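Local atomic coordinates of DNA mismatch repair protein PMS1 (Saccharomyces cerevisiae, PDB entry 3H4L), a protein that acts in DNA mismatch repair and binds an ATP analogue through an N-terminal domain of the gyrase B, Hsp90 and MutL ATPase type. Residues H15-T18 with S19-I23; F49-Y52 with G53-S56; I66-S69 with N70-F73; H154-P157 with V158-K161; C174-V177 with I178-Y181. All coordinates share one frame; numbering follows the deposited sequence.

Interaction 1 of 5, residues H15-T18 with S19-I23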
loop_
_atom_site.group_PDB
_atom_site.type_symbol
_atom_site.label_atom_id
_atom_site.label_comp_id
_atom_site.label_asym_id
_atom_site.label_seq_id
_atom_site.Cartn_x
_atom_site.Cartn_y
_atom_site.Cartn_z
ATOM N N HIS B 15 5.478 -16.401 -31.134
ATOM C CA HIS B 15 4.497 -16.457 -30.059
ATOM C C HIS B 15 4.917 -15.524 -28.929
ATOM O O HIS B 15 4.086 -14.851 -28.338
ATOM C CB HIS B 15 4.345 -17.902 -29.563
ATOM C CG HIS B 15 3.671 -18.027 -28.230
ATOM N ND1 HIS B 15 2.448 -17.452 -27.951
ATOM C CD2 HIS B 15 4.056 -18.664 -27.097
ATOM C CE1 HIS B 15 2.112 -17.729 -26.702
ATOM N NE2 HIS B 15 3.069 -18.462 -26.162
ATOM N N ARG B 16 6.214 -15.464 -28.660
ATOM C CA ARG B 16 6.748 -14.617 -27.598
ATOM C C ARG B 16 6.519 -13.142 -27.882
ATOM O O ARG B 16 6.007 -12.394 -27.040
ATOM C CB ARG B 16 8.245 -14.861 -27.450
ATOM C CG ARG B 16 8.768 -14.572 -26.064
ATOM C CD ARG B 16 10.278 -14.711 -25.980
ATOM N NE ARG B 16 10.916 -13.509 -26.483
ATOM C CZ ARG B 16 11.528 -13.419 -27.654
ATOM N NH1 ARG B 16 11.594 -14.479 -28.446
ATOM N NH2 ARG B 16 12.046 -12.253 -28.034
ATOM N N ILE B 17 6.925 -12.734 -29.079
ATOM C CA ILE B 17 6.804 -11.362 -29.536
ATOM C C ILE B 17 5.346 -10.916 -29.638
ATOM O O ILE B 17 4.996 -9.834 -29.159
ATOM C CB ILE B 17 7.507 -11.205 -30.905
ATOM C CG1 ILE B 17 9.007 -11.464 -30.722
ATOM C CG2 ILE B 17 7.261 -9.814 -31.498
ATOM C CD1 ILE B 17 9.759 -11.541 -32.022
ATOM N N THR B 18 4.500 -11.745 -30.247
ATOM C CA THR B 18 3.086 -11.414 -30.401
ATOM C C THR B 18 2.414 -11.259 -29.045
ATOM O O THR B 18 1.700 -10.285 -28.808
ATOM C CB THR B 18 2.320 -12.502 -31.149
ATOM O OG1 THR B 18 3.009 -12.825 -32.358
ATOM C CG2 THR B 18 0.914 -12.022 -31.488
ATOM N N SER B 19 2.633 -12.219 -28.152
ATOM C CA SER B 19 2.003 -12.115 -26.847
ATOM C C SER B 19 2.536 -10.852 -26.151
ATOM O O SER B 19 1.851 -10.249 -25.331
ATOM C CB SER B 19 2.238 -13.393 -26.024
ATOM O OG SER B 19 3.606 -13.587 -25.753
ATOM N N GLY B 20 3.743 -10.433 -26.526
ATOM C CA GLY B 20 4.322 -9.220 -25.967
ATOM C C GLY B 20 3.566 -8.000 -26.477
ATOM O O GLY B 20 3.548 -6.953 -25.845
ATOM N N GLN B 21 2.933 -8.128 -27.635
ATOM C CA GLN B 21 2.156 -7.032 -28.199
ATOM C C GLN B 21 0.791 -6.999 -27.513
ATOM O O GLN B 21 0.091 -5.972 -27.529
ATOM C CB GLN B 21 1.957 -7.233 -29.702
ATOM C CG GLN B 21 3.185 -6.976 -30.554
ATOM C CD GLN B 21 2.982 -7.439 -31.990
ATOM O OE1 GLN B 21 1.847 -7.474 -32.484
ATOM N NE2 GLN B 21 4.078 -7.787 -32.670
ATOM N N VAL B 22 0.396 -8.126 -26.921
ATOM C CA VAL B 22 -0.887 -8.168 -26.233
ATOM C C VAL B 22 -0.778 -7.620 -24.810
ATOM O O VAL B 22 -1.598 -6.812 -24.390
ATOM C CB VAL B 22 -1.451 -9.587 -26.191
ATOM C CG1 VAL B 22 -2.685 -9.620 -25.321
ATOM C CG2 VAL B 22 -1.798 -10.040 -27.608
ATOM N N ILE B 23 0.236 -8.060 -24.074
ATOM C CA ILE B 23 0.435 -7.581 -22.711
ATOM C C ILE B 23 1.567 -6.556 -22.756
ATOM O O ILE B 23 2.729 -6.891 -22.534
ATOM C CB ILE B 23 0.816 -8.739 -21.757
ATOM C CG1 ILE B 23 -0.176 -9.899 -21.918
ATOM C CG2 ILE B 23 0.833 -8.242 -20.319
ATOM C CD1 ILE B 23 -1.646 -9.493 -21.791
#
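Ser-19 folds its hydroxyl back over the preceding turn, beside the carbonyls of His-15 and Arg-16. Its OG, between the backbone N and the carbonyl carbon (chi1 64°), is 2.9 Å from His-15 O and 3.0 Å from Arg-16 O. Both carbonyls are within reach of the one hydroxyl proton, and the geometry does not settle which it takes. A serine hydroxyl folded back on carbonyls three and four residues earlier is a common feature of helices.

Ser-19 N gives a regular helical bond to His-15 O, 3.0 Å long. Further on, Gln-21 N is 2.7 Å from Thr-18 O and bonds it from above the carbonyl plane, while its bond to Ile-17 O is weak. Val-22 N also bonds Thr-18 O weakly. The Gln-21 bond, to a carbonyl three residues back, gives the helix end some 3-10 character just before Ile-23 leaves helical geometry.

Side-chain contact is slight. Ile-17 CG2 passes Gln-21 NE2 at 4.0 Å. The Ser-19 CB stands 4.4 Å from His-15 CE1, oblique to the ring.

Polar ends are held from outside. The His-15 ring bonds Lys-77 and the carbonyl of Met-129. Arg-16 makes a salt bridge with Asp-13, and Thr-18 OG1 bonds the carbonyl of Val-14. Residues 15-22 are the later part of helix 11-22, which packs against helix 101-107; Ser-19, Val-22 and Ile-23, just past the helix end, touch Ser-104.

Interaction 2 of 5, residues F49-Y52 with G53-S56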
loop_
_atom_site.group_PDB
_atom_site.type_symbol
_atom_site.label_atom_id
_atom_site.label_comp_id
_atom_site.label_asym_id
_atom_site.label_seq_id
_atom_site.Cartn_x
_atom_site.Cartn_y
_atom_site.Cartn_z
ATOM N N PHE B 49 0.239 -7.467 -5.003
ATOM C CA PHE B 49 1.459 -7.179 -5.761
ATOM C C PHE B 49 2.689 -7.522 -4.941
ATOM O O PHE B 49 2.724 -7.243 -3.740
ATOM C CB PHE B 49 1.573 -5.681 -6.096
ATOM C CG PHE B 49 0.579 -5.192 -7.110
ATOM C CD1 PHE B 49 -0.679 -4.773 -6.722
ATOM C CD2 PHE B 49 0.911 -5.140 -8.446
ATOM C CE1 PHE B 49 -1.584 -4.309 -7.651
ATOM C CE2 PHE B 49 0.010 -4.679 -9.376
ATOM C CZ PHE B 49 -1.238 -4.262 -8.980
ATOM N N LYS B 50 3.693 -8.123 -5.571
ATOM C CA LYS B 50 4.938 -8.392 -4.861
ATOM C C LYS B 50 5.971 -7.473 -5.496
ATOM O O LYS B 50 6.187 -7.486 -6.708
ATOM C CB LYS B 50 5.341 -9.855 -4.952
ATOM C CG LYS B 50 4.504 -10.735 -4.031
ATOM C CD LYS B 50 5.200 -12.054 -3.688
ATOM C CE LYS B 50 4.304 -12.928 -2.805
ATOM N NZ LYS B 50 4.952 -14.221 -2.432
ATOM N N ASP B 51 6.572 -6.643 -4.654
ATOM C CA ASP B 51 7.545 -5.647 -5.073
ATOM C C ASP B 51 6.980 -4.831 -6.236
ATOM O O ASP B 51 7.586 -4.717 -7.302
ATOM C CB ASP B 51 8.883 -6.285 -5.448
ATOM C CG ASP B 51 10.019 -5.253 -5.536
ATOM O OD1 ASP B 51 9.999 -4.259 -4.777
ATOM O OD2 ASP B 51 10.947 -5.437 -6.351
ATOM N N TYR B 52 5.796 -4.272 -6.006
ATOM C CA TYR B 52 5.100 -3.430 -6.977
ATOM C C TYR B 52 4.831 -4.019 -8.362
ATOM O O TYR B 52 4.551 -3.284 -9.300
ATOM C CB TYR B 52 5.852 -2.106 -7.110
ATOM C CG TYR B 52 5.652 -1.204 -5.912
ATOM C CD1 TYR B 52 4.394 -0.686 -5.623
ATOM C CD2 TYR B 52 6.701 -0.899 -5.045
ATOM C CE1 TYR B 52 4.178 0.110 -4.506
ATOM C CE2 TYR B 52 6.493 -0.098 -3.914
ATOM C CZ TYR B 52 5.224 0.400 -3.659
ATOM O OH TYR B 52 4.977 1.193 -2.563
ATOM N N GLY B 53 4.889 -5.340 -8.489
ATOM C CA GLY B 53 4.647 -5.959 -9.782
ATOM C C GLY B 53 5.895 -6.590 -10.370
ATOM O O GLY B 53 5.816 -7.521 -11.181
ATOM N N LEU B 54 7.052 -6.078 -9.967
ATOM C CA LEU B 54 8.330 -6.599 -10.449
ATOM C C LEU B 54 8.441 -8.094 -10.205
ATOM O O LEU B 54 8.936 -8.828 -11.049
ATOM C CB LEU B 54 9.491 -5.889 -9.750
ATOM C CG LEU B 54 9.531 -4.386 -10.020
ATOM C CD1 LEU B 54 10.448 -3.703 -9.036
ATOM C CD2 LEU B 54 9.967 -4.155 -11.456
ATOM N N GLU B 55 7.973 -8.536 -9.043
ATOM C CA GLU B 55 8.018 -9.945 -8.672
ATOM C C GLU B 55 6.778 -10.680 -9.169
ATOM O O GLU B 55 6.874 -11.732 -9.799
ATOM C CB GLU B 55 8.125 -10.068 -7.146
ATOM C CG GLU B 55 8.097 -11.484 -6.595
ATOM C CD GLU B 55 9.297 -12.316 -7.010
ATOM O OE1 GLU B 55 10.246 -11.757 -7.615
ATOM O OE2 GLU B 55 9.298 -13.535 -6.719
ATOM N N SER B 56 5.604 -10.123 -8.900
ATOM C CA SER B 56 4.381 -10.786 -9.336
ATOM C C SER B 56 3.100 -10.029 -9.023
ATOM O O SER B 56 3.090 -9.059 -8.259
ATOM C CB SER B 56 4.292 -12.160 -8.682
ATOM O OG SER B 56 4.347 -12.033 -7.268
#
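Lys-50 pairs with Ser-56 in an antiparallel hydrogen-bonded pair, closing a beta hairpin whose classic bulge sets both Glu-55 and Ser-56 against Lys-50. Lys-50 N bonds Ser-56 O at 2.9 Å. Lys-50 O takes Gly-53 N and Glu-55 N from opposite faces of its plane, each at 3.1 Å, and Ser-56 N only weakly. Gly-53 has phi 112°, where a CB would run into Tyr-52 O.

Lys-50 and Glu-55 lie side by side, their CB atoms 3.6 Å apart. Leu-54 crosses Asp-51 and touches Phe-163 and Phe-167. With an alanine in place of Leu-54, a gap would probably open between Asp-51 and these two phenylalanines. Phe-49 and Tyr-52 both meet Phe-171 edge-to-face, and Tyr-52 packs on Arg-98 of the second subunit. The Asp-51 CG is anti to its backbone nitrogen (chi1 -165°), which brings Asp-51 OD2 to 3.2 Å from the Leu-54 CD1 methyl.

Interaction 3 of 5, residues I66-S69 with N70-F73. With ANP (phosphoaminophosphonic acid-adenylate ester), chain E.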
loop_
_atom_site.group_PDB
_atom_site.type_symbol
_atom_site.label_atom_id
_atom_site.label_comp_id
_atom_site.label_asym_id
_atom_site.label_seq_id
_atom_site.Cartn_x
_atom_site.Cartn_y
_atom_site.Cartn_z
ATOM N N ILE B 66 -13.251 -21.919 -12.985
ATOM C CA ILE B 66 -13.045 -22.479 -14.319
ATOM C C ILE B 66 -13.467 -23.942 -14.418
ATOM O O ILE B 66 -13.081 -24.758 -13.589
ATOM C CB ILE B 66 -11.548 -22.403 -14.721
ATOM C CG1 ILE B 66 -11.039 -20.968 -14.585
ATOM C CG2 ILE B 66 -11.356 -22.914 -16.148
ATOM C CD1 ILE B 66 -9.521 -20.868 -14.558
ATOM N N ASP B 67 -14.235 -24.282 -15.445
ATOM C CA ASP B 67 -14.664 -25.657 -15.619
ATOM C C ASP B 67 -13.452 -26.559 -15.857
ATOM O O ASP B 67 -12.642 -26.304 -16.743
ATOM C CB ASP B 67 -15.631 -25.754 -16.798
ATOM C CG ASP B 67 -16.179 -27.163 -17.002
ATOM O OD1 ASP B 67 -17.340 -27.266 -17.453
ATOM O OD2 ASP B 67 -15.462 -28.160 -16.737
ATOM N N PRO B 68 -13.320 -27.633 -15.065
ATOM C CA PRO B 68 -12.204 -28.573 -15.192
ATOM C C PRO B 68 -11.970 -29.053 -16.615
ATOM O O PRO B 68 -10.848 -29.426 -16.966
ATOM C CB PRO B 68 -12.612 -29.721 -14.270
ATOM C CG PRO B 68 -13.356 -29.019 -13.195
ATOM C CD PRO B 68 -14.219 -28.042 -13.972
ATOM N N SER B 69 -13.022 -29.054 -17.430
ATOM C CA SER B 69 -12.896 -29.520 -18.805
ATOM C C SER B 69 -12.141 -28.519 -19.658
ATOM O O SER B 69 -11.638 -28.876 -20.722
ATOM C CB SER B 69 -14.272 -29.775 -19.419
ATOM O OG SER B 69 -15.029 -28.583 -19.488
ATOM N N ASN B 70 -12.053 -27.277 -19.180
ATOM C CA ASN B 70 -11.365 -26.212 -19.906
ATOM C C ASN B 70 -9.886 -26.090 -19.554
ATOM O O ASN B 70 -9.123 -25.478 -20.296
ATOM C CB ASN B 70 -12.064 -24.861 -19.667
ATOM C CG ASN B 70 -13.354 -24.712 -20.473
ATOM O OD1 ASN B 70 -14.027 -23.682 -20.418
ATOM N ND2 ASN B 70 -13.698 -25.744 -21.231
ATOM N N TYR B 71 -9.485 -26.667 -18.425
ATOM C CA TYR B 71 -8.090 -26.622 -17.978
ATOM C C TYR B 71 -7.100 -26.760 -19.123
ATOM O O TYR B 71 -6.243 -25.909 -19.337
ATOM C CB TYR B 71 -7.796 -27.763 -16.995
ATOM C CG TYR B 71 -8.365 -27.627 -15.599
ATOM C CD1 TYR B 71 -8.215 -28.660 -14.669
ATOM C CD2 TYR B 71 -9.063 -26.483 -15.203
ATOM C CE1 TYR B 71 -8.746 -28.560 -13.384
ATOM C CE2 TYR B 71 -9.598 -26.375 -13.919
ATOM C CZ TYR B 71 -9.436 -27.421 -13.019
ATOM O OH TYR B 71 -9.986 -27.346 -11.760
ATOM N N GLU B 72 -7.232 -27.853 -19.855
ATOM C CA GLU B 72 -6.333 -28.182 -20.948
ATOM C C GLU B 72 -6.287 -27.226 -22.128
ATOM O O GLU B 72 -5.272 -27.152 -22.819
ATOM C CB GLU B 72 -6.671 -29.580 -21.461
ATOM C CG GLU B 72 -5.472 -30.391 -21.917
ATOM C CD GLU B 72 -5.841 -31.842 -22.183
ATOM O OE1 GLU B 72 -6.380 -32.135 -23.276
ATOM O OE2 GLU B 72 -5.608 -32.679 -21.280
ATOM N N PHE B 73 -7.377 -26.503 -22.365
ATOM C CA PHE B 73 -7.438 -25.589 -23.498
ATOM C C PHE B 73 -7.616 -24.127 -23.104
ATOM O O PHE B 73 -7.892 -23.277 -23.945
ATOM C CB PHE B 73 -8.579 -26.003 -24.425
ATOM C CG PHE B 73 -8.656 -27.479 -24.653
ATOM C CD1 PHE B 73 -9.330 -28.301 -23.750
ATOM C CD2 PHE B 73 -8.028 -28.061 -25.748
ATOM C CE1 PHE B 73 -9.374 -29.691 -23.938
ATOM C CE2 PHE B 73 -8.064 -29.445 -25.946
ATOM C CZ PHE B 73 -8.739 -30.260 -25.039
HETATM P PG ANP E . -11.574 -11.227 -23.361
HETATM O O1G ANP E . -10.484 -11.158 -22.375
HETATM O O2G ANP E . -12.823 -10.712 -22.850
HETATM O O3G ANP E . -11.273 -10.589 -24.690
HETATM P PB ANP E . -11.709 -13.977 -22.584
HETATM O O1B ANP E . -12.460 -15.152 -23.110
HETATM O O2B ANP E . -12.036 -13.557 -21.233
HETATM N N3B ANP E . -11.808 -12.797 -23.663
HETATM P PA ANP E . -9.033 -14.460 -21.542
HETATM O O1A ANP E . -9.091 -13.222 -20.791
HETATM O O2A ANP E . -7.732 -14.950 -22.084
HETATM O O3A ANP E . -10.181 -14.409 -22.652
HETATM O "O5'" ANP E . -9.378 -15.698 -20.599
HETATM C "C5'" ANP E . -10.241 -16.628 -21.134
HETATM C "C4'" ANP E . -10.799 -17.847 -20.511
HETATM O "O4'" ANP E . -10.135 -18.138 -19.268
HETATM C "C3'" ANP E . -12.154 -17.303 -20.207
HETATM O "O3'" ANP E . -12.991 -17.396 -21.365
HETATM C "C2'" ANP E . -12.549 -18.088 -18.991
HETATM O "O2'" ANP E . -13.208 -19.255 -19.446
HETATM C "C1'" ANP E . -11.162 -18.300 -18.301
HETATM N N9 ANP E . -10.779 -17.390 -17.181
HETATM C C8 ANP E . -9.777 -16.438 -17.069
HETATM N N7 ANP E . -9.700 -15.800 -15.939
HETATM C C5 ANP E . -10.735 -16.358 -15.213
HETATM C C6 ANP E . -11.262 -16.154 -13.880
HETATM N N6 ANP E . -10.725 -15.268 -13.050
HETATM N N1 ANP E . -12.353 -16.897 -13.426
HETATM C C2 ANP E . -12.941 -17.830 -14.251
HETATM N N3 ANP E . -12.522 -18.100 -15.520
HETATM C C4 ANP E . -11.429 -17.332 -15.953
HETATM O O HOH W 1 -13.220 -26.281 -11.057
HETATM O O HOH W 2 -8.953 -30.182 -18.782
#
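Ile-66 lines the nucleotide pocket at the adenine and stands between the bound nucleotide and Asn-70. Its CG1 lies 3.4 Å from N3 of the ANP adenine. Its CG2 is anti to the backbone N, with CG1 beside that nitrogen (chi1 -54°). This leaves CG2 beside Asn-70, 4.1 Å from its CB. Asn-70 is second shell: its OD1 bonds Arg-98, which also bonds ANP.

The next layer holds the loop in shape. Asp-67 OD2 accepts from Ser-69 N at 2.7 Å, nearly straight at 173°, which makes an Asx turn. The Ser-69 hydroxyl adds a weak bond to the same oxygen. Asp-67 O takes Asn-70 N at 2.7 Å, from above the carbonyl plane.

Tyr-71 packs on the same turn. Pro-68 CA sits over the centre of its ring, 3.6 Å from the centroid and 9° off the normal, a CH-pi contact. Ile-66 CG2 approaches the ring at CD2. One water donates to Ile-66 O and weakly to Tyr-71 OH, whose firmer partner is Asp-123. A second water links Pro-68 O, at 2.7 Å, to Glu-72 N.

Both segments belong to the loop that follows strand 56-61 and leads to helix 80-83. Ile-66 rests on Val-113 and Tyr-71 on Thr-115, both of strand 110-116, and Tyr-71 also touches Ile-133 and Lys-136 of strand 133-140.

Interaction 4 of 5, residues H154-P157 with V158-K161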
loop_
_atom_site.group_PDB
_atom_site.type_symbol
_atom_site.label_atom_id
_atom_site.label_comp_id
_atom_site.label_asym_id
_atom_site.label_seq_id
_atom_site.Cartn_x
_atom_site.Cartn_y
_atom_site.Cartn_z
ATOM N N HIS B 154 9.978 -11.667 -18.355
ATOM C CA HIS B 154 11.238 -12.330 -18.064
ATOM C C HIS B 154 11.996 -12.729 -19.332
ATOM O O HIS B 154 13.198 -12.995 -19.279
ATOM C CB HIS B 154 10.990 -13.573 -17.201
ATOM C CG HIS B 154 10.489 -14.750 -17.971
ATOM N ND1 HIS B 154 11.327 -15.730 -18.453
ATOM C CD2 HIS B 154 9.244 -15.077 -18.391
ATOM C CE1 HIS B 154 10.620 -16.611 -19.138
ATOM N NE2 HIS B 154 9.353 -16.237 -19.117
ATOM N N ASN B 155 11.298 -12.794 -20.462
ATOM C CA ASN B 155 11.941 -13.161 -21.722
ATOM C C ASN B 155 11.841 -12.048 -22.768
ATOM O O ASN B 155 11.731 -12.302 -23.964
ATOM C CB ASN B 155 11.347 -14.465 -22.264
ATOM C CG ASN B 155 9.837 -14.428 -22.355
ATOM O OD1 ASN B 155 9.194 -13.545 -21.791
ATOM N ND2 ASN B 155 9.260 -15.398 -23.055
ATOM N N LEU B 156 11.864 -10.811 -22.283
ATOM C CA LEU B 156 11.839 -9.610 -23.112
ATOM C C LEU B 156 12.755 -8.689 -22.329
ATOM O O LEU B 156 12.323 -7.666 -21.801
ATOM C CB LEU B 156 10.438 -9.002 -23.179
ATOM C CG LEU B 156 9.384 -9.759 -23.979
ATOM C CD1 LEU B 156 8.065 -9.007 -23.942
ATOM C CD2 LEU B 156 9.866 -9.910 -25.400
ATOM N N PRO B 157 14.044 -9.050 -22.249
ATOM C CA PRO B 157 15.100 -8.327 -21.536
ATOM C C PRO B 157 14.957 -6.822 -21.596
ATOM O O PRO B 157 15.002 -6.144 -20.571
ATOM C CB PRO B 157 16.369 -8.809 -22.224
ATOM C CG PRO B 157 16.030 -10.187 -22.615
ATOM C CD PRO B 157 14.635 -10.025 -23.179
ATOM N N VAL B 158 14.789 -6.300 -22.803
ATOM C CA VAL B 158 14.650 -4.864 -22.968
ATOM C C VAL B 158 13.441 -4.325 -22.214
ATOM O O VAL B 158 13.575 -3.382 -21.449
ATOM C CB VAL B 158 14.545 -4.473 -24.459
ATOM C CG1 VAL B 158 14.455 -2.963 -24.599
ATOM C CG2 VAL B 158 15.758 -4.995 -25.212
ATOM N N ARG B 159 12.269 -4.920 -22.411
ATOM C CA ARG B 159 11.067 -4.448 -21.720
ATOM C C ARG B 159 11.150 -4.613 -20.206
ATOM O O ARG B 159 10.740 -3.721 -19.455
ATOM C CB ARG B 159 9.819 -5.170 -22.223
ATOM C CG ARG B 159 8.542 -4.641 -21.596
ATOM C CD ARG B 159 7.531 -4.291 -22.664
ATOM N NE ARG B 159 6.937 -5.467 -23.289
ATOM C CZ ARG B 159 6.402 -5.469 -24.504
ATOM N NH1 ARG B 159 6.390 -4.369 -25.233
ATOM N NH2 ARG B 159 5.863 -6.570 -24.988
ATOM N N GLN B 160 11.668 -5.754 -19.761
ATOM C CA GLN B 160 11.805 -6.022 -18.334
ATOM C C GLN B 160 12.692 -4.962 -17.700
ATOM O O GLN B 160 12.353 -4.385 -16.675
ATOM C CB GLN B 160 12.408 -7.410 -18.115
ATOM C CG GLN B 160 12.861 -7.693 -16.703
ATOM C CD GLN B 160 13.621 -9.003 -16.605
ATOM O OE1 GLN B 160 13.043 -10.057 -16.333
ATOM N NE2 GLN B 160 14.927 -8.946 -16.847
ATOM N N LYS B 161 13.830 -4.700 -18.325
ATOM C CA LYS B 161 14.765 -3.705 -17.814
ATOM C C LYS B 161 14.084 -2.353 -17.661
ATOM O O LYS B 161 14.257 -1.683 -16.647
ATOM C CB LYS B 161 15.967 -3.589 -18.755
ATOM C CG LYS B 161 17.125 -2.764 -18.217
ATOM C CD LYS B 161 18.274 -2.740 -19.226
ATOM C CE LYS B 161 19.432 -1.863 -18.762
ATOM N NZ LYS B 161 20.487 -1.762 -19.816
#
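Leu-156 occupies the N-cap position of helix 157-164 and meets Arg-159 and Gln-160 in the first turn. Two backbone bonds start the helix. Gln-160 N bonds Leu-156 O at 2.9 Å, almost straight at 172°. Lys-161 N bonds Pro-157 O, also at 2.9 Å. Pro-157 is the first helical residue, and its nitrogen has no hydrogen to give.

Side-chain packing is between Leu-156 and Arg-159, which lie side by side and point the same way. Their CB atoms are 4.0 Å apart. The Arg-159 CG is anti to the backbone nitrogen (chi1 -176°), and the chain then bends twice. These bends lay the guanidinium beside Leu-156, NH2 being 3.4 Å from the CD1 methyl. Its charge also meets the ring of Phe-153 in a cation-pi contact.

Gln-160 extends back to His-154, its OE1 3.4 Å from His-154 CA, and the side chain touches Phe-153. Asn-155, in the same loop, bonds the carbonyl of Gly-107 through its ND2.

The cap residue is aliphatic, with no polar side-chain atom to offer the first-turn N-H groups. Within these two segments the helix start is held by main-chain bonds and van der Waals contact, and the Phe-153 ring probably eases the charge of Arg-159.

Interaction 5 of 5, residues C174-V177 with I178-Y181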
loop_
_atom_site.group_PDB
_atom_site.type_symbol
_atom_site.label_atom_id
_atom_site.label_comp_id
_atom_site.label_asym_id
_atom_site.label_seq_id
_atom_site.Cartn_x
_atom_site.Cartn_y
_atom_site.Cartn_z
ATOM N N CYS B 174 -1.016 1.867 -13.089
ATOM C CA CYS B 174 -1.801 0.682 -12.840
ATOM C C CYS B 174 -2.815 0.901 -11.712
ATOM O O CYS B 174 -3.883 0.295 -11.696
ATOM C CB CYS B 174 -0.856 -0.455 -12.485
ATOM S SG CYS B 174 -1.680 -1.978 -12.095
ATOM N N LEU B 175 -2.478 1.773 -10.765
ATOM C CA LEU B 175 -3.368 2.066 -9.642
ATOM C C LEU B 175 -4.557 2.872 -10.131
ATOM O O LEU B 175 -5.705 2.648 -9.725
ATOM C CB LEU B 175 -2.629 2.858 -8.566
ATOM C CG LEU B 175 -3.337 2.946 -7.209
ATOM C CD1 LEU B 175 -3.644 1.559 -6.688
ATOM C CD2 LEU B 175 -2.454 3.691 -6.233
ATOM N N THR B 176 -4.271 3.818 -11.013
ATOM C CA THR B 176 -5.310 4.659 -11.589
ATOM C C THR B 176 -6.389 3.778 -12.199
ATOM O O THR B 176 -7.577 3.994 -11.984
ATOM C CB THR B 176 -4.735 5.544 -12.678
ATOM O OG1 THR B 176 -3.704 6.359 -12.119
ATOM C CG2 THR B 176 -5.813 6.428 -13.261
ATOM N N VAL B 177 -5.958 2.779 -12.957
ATOM C CA VAL B 177 -6.874 1.857 -13.595
ATOM C C VAL B 177 -7.633 1.025 -12.571
ATOM O O VAL B 177 -8.795 0.683 -12.784
ATOM C CB VAL B 177 -6.120 0.921 -14.541
ATOM C CG1 VAL B 177 -6.971 -0.303 -14.871
ATOM C CG2 VAL B 177 -5.750 1.672 -15.795
ATOM N N ILE B 178 -6.987 0.681 -11.463
ATOM C CA ILE B 178 -7.688 -0.107 -10.463
ATOM C C ILE B 178 -8.743 0.790 -9.806
ATOM O O ILE B 178 -9.852 0.335 -9.494
ATOM C CB ILE B 178 -6.710 -0.703 -9.408
ATOM C CG1 ILE B 178 -5.955 -1.888 -10.016
ATOM C CG2 ILE B 178 -7.475 -1.181 -8.187
ATOM C CD1 ILE B 178 -4.875 -2.477 -9.115
ATOM N N GLN B 179 -8.414 2.068 -9.623
ATOM C CA GLN B 179 -9.364 3.007 -9.030
ATOM C C GLN B 179 -10.600 3.105 -9.926
ATOM O O GLN B 179 -11.737 3.161 -9.429
ATOM C CB GLN B 179 -8.719 4.385 -8.853
ATOM C CG GLN B 179 -7.541 4.381 -7.878
ATOM C CD GLN B 179 -6.760 5.680 -7.883
ATOM O OE1 GLN B 179 -6.399 6.193 -8.938
ATOM N NE2 GLN B 179 -6.483 6.212 -6.700
ATOM N N GLY B 180 -10.381 3.095 -11.243
ATOM C CA GLY B 180 -11.496 3.166 -12.175
ATOM C C GLY B 180 -12.486 2.015 -12.006
ATOM O O GLY B 180 -13.699 2.213 -11.950
ATOM N N TYR B 181 -11.972 0.799 -11.912
ATOM C CA TYR B 181 -12.835 -0.357 -11.755
ATOM C C TYR B 181 -13.574 -0.320 -10.417
ATOM O O TYR B 181 -14.740 -0.704 -10.321
ATOM C CB TYR B 181 -12.005 -1.638 -11.829
ATOM C CG TYR B 181 -11.628 -2.108 -13.222
ATOM C CD1 TYR B 181 -12.566 -2.737 -14.040
ATOM C CD2 TYR B 181 -10.311 -1.988 -13.690
ATOM C CE1 TYR B 181 -12.208 -3.241 -15.278
ATOM C CE2 TYR B 181 -9.944 -2.487 -14.923
ATOM C CZ TYR B 181 -10.896 -3.118 -15.716
ATOM O OH TYR B 181 -10.533 -3.640 -16.947
#
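Gln-179 lies back along its own helix against Leu-175 and Thr-176. Its CB is 3.4 Å from Thr-176 O. CG, set beside the backbone nitrogen (chi1 -64°), passes Leu-175 O at 3.1 Å. Beyond CG the chain is extended. CD is 3.7 Å from the same carbonyl oxygen. At the tip, OE1 comes 3.3 Å from Thr-176 CA. An alanine here would probably uncover Leu-175 O and open a gap against Val-220, Phe-221 and His-78 of the second subunit.

The backbone is regular, with each N-H from Ile-178 to Tyr-181 bonded to the carbonyl four residues back. The bond from Gln-179 N to Leu-175 O is 2.8 Å long and runs nearly along the C=O axis. Val-177 and Tyr-181 lie side by side, CG1 of Val-177 being 3.7 Å from CE2 of Tyr-181. The Tyr-181 hydroxyl bonds Asp-35. Ile-178 CD1 approaches Cys-174 SG at 4.4 Å.

This part of helix 167-184 is largely buried. Cys-174 and Ile-178 face strand 44-50, and Leu-175 touches strand 200-206. Cys-174, Val-177 and Tyr-181 rest on helix 26-39, while Gln-179 touches helix 213-221 and strand 200-206.

In the fold
Interaction 3 meets the nucleotide directly. Interactions 1 and 5 stand further back: the side chains of Val-22 and Tyr-181 are about 8 Å and about 9 Å from ANP. In interaction 2, the side chain of Tyr-52 is about 5 Å from an ANP, probably the one held by the second subunit, since it packs on Arg-98 of that chain. Two pairs touch. Interactions 1 and 4 meet through Arg-16 NE and Asn-155 O, 2.9 Å apart, probably a hydrogen bond. Interactions 2 and 5 meet where Phe-49 CZ lies 3.9 Å from Cys-174 SG, strand against helix. Interactions 3 and 4 are farthest apart, with centres 30 Å apart.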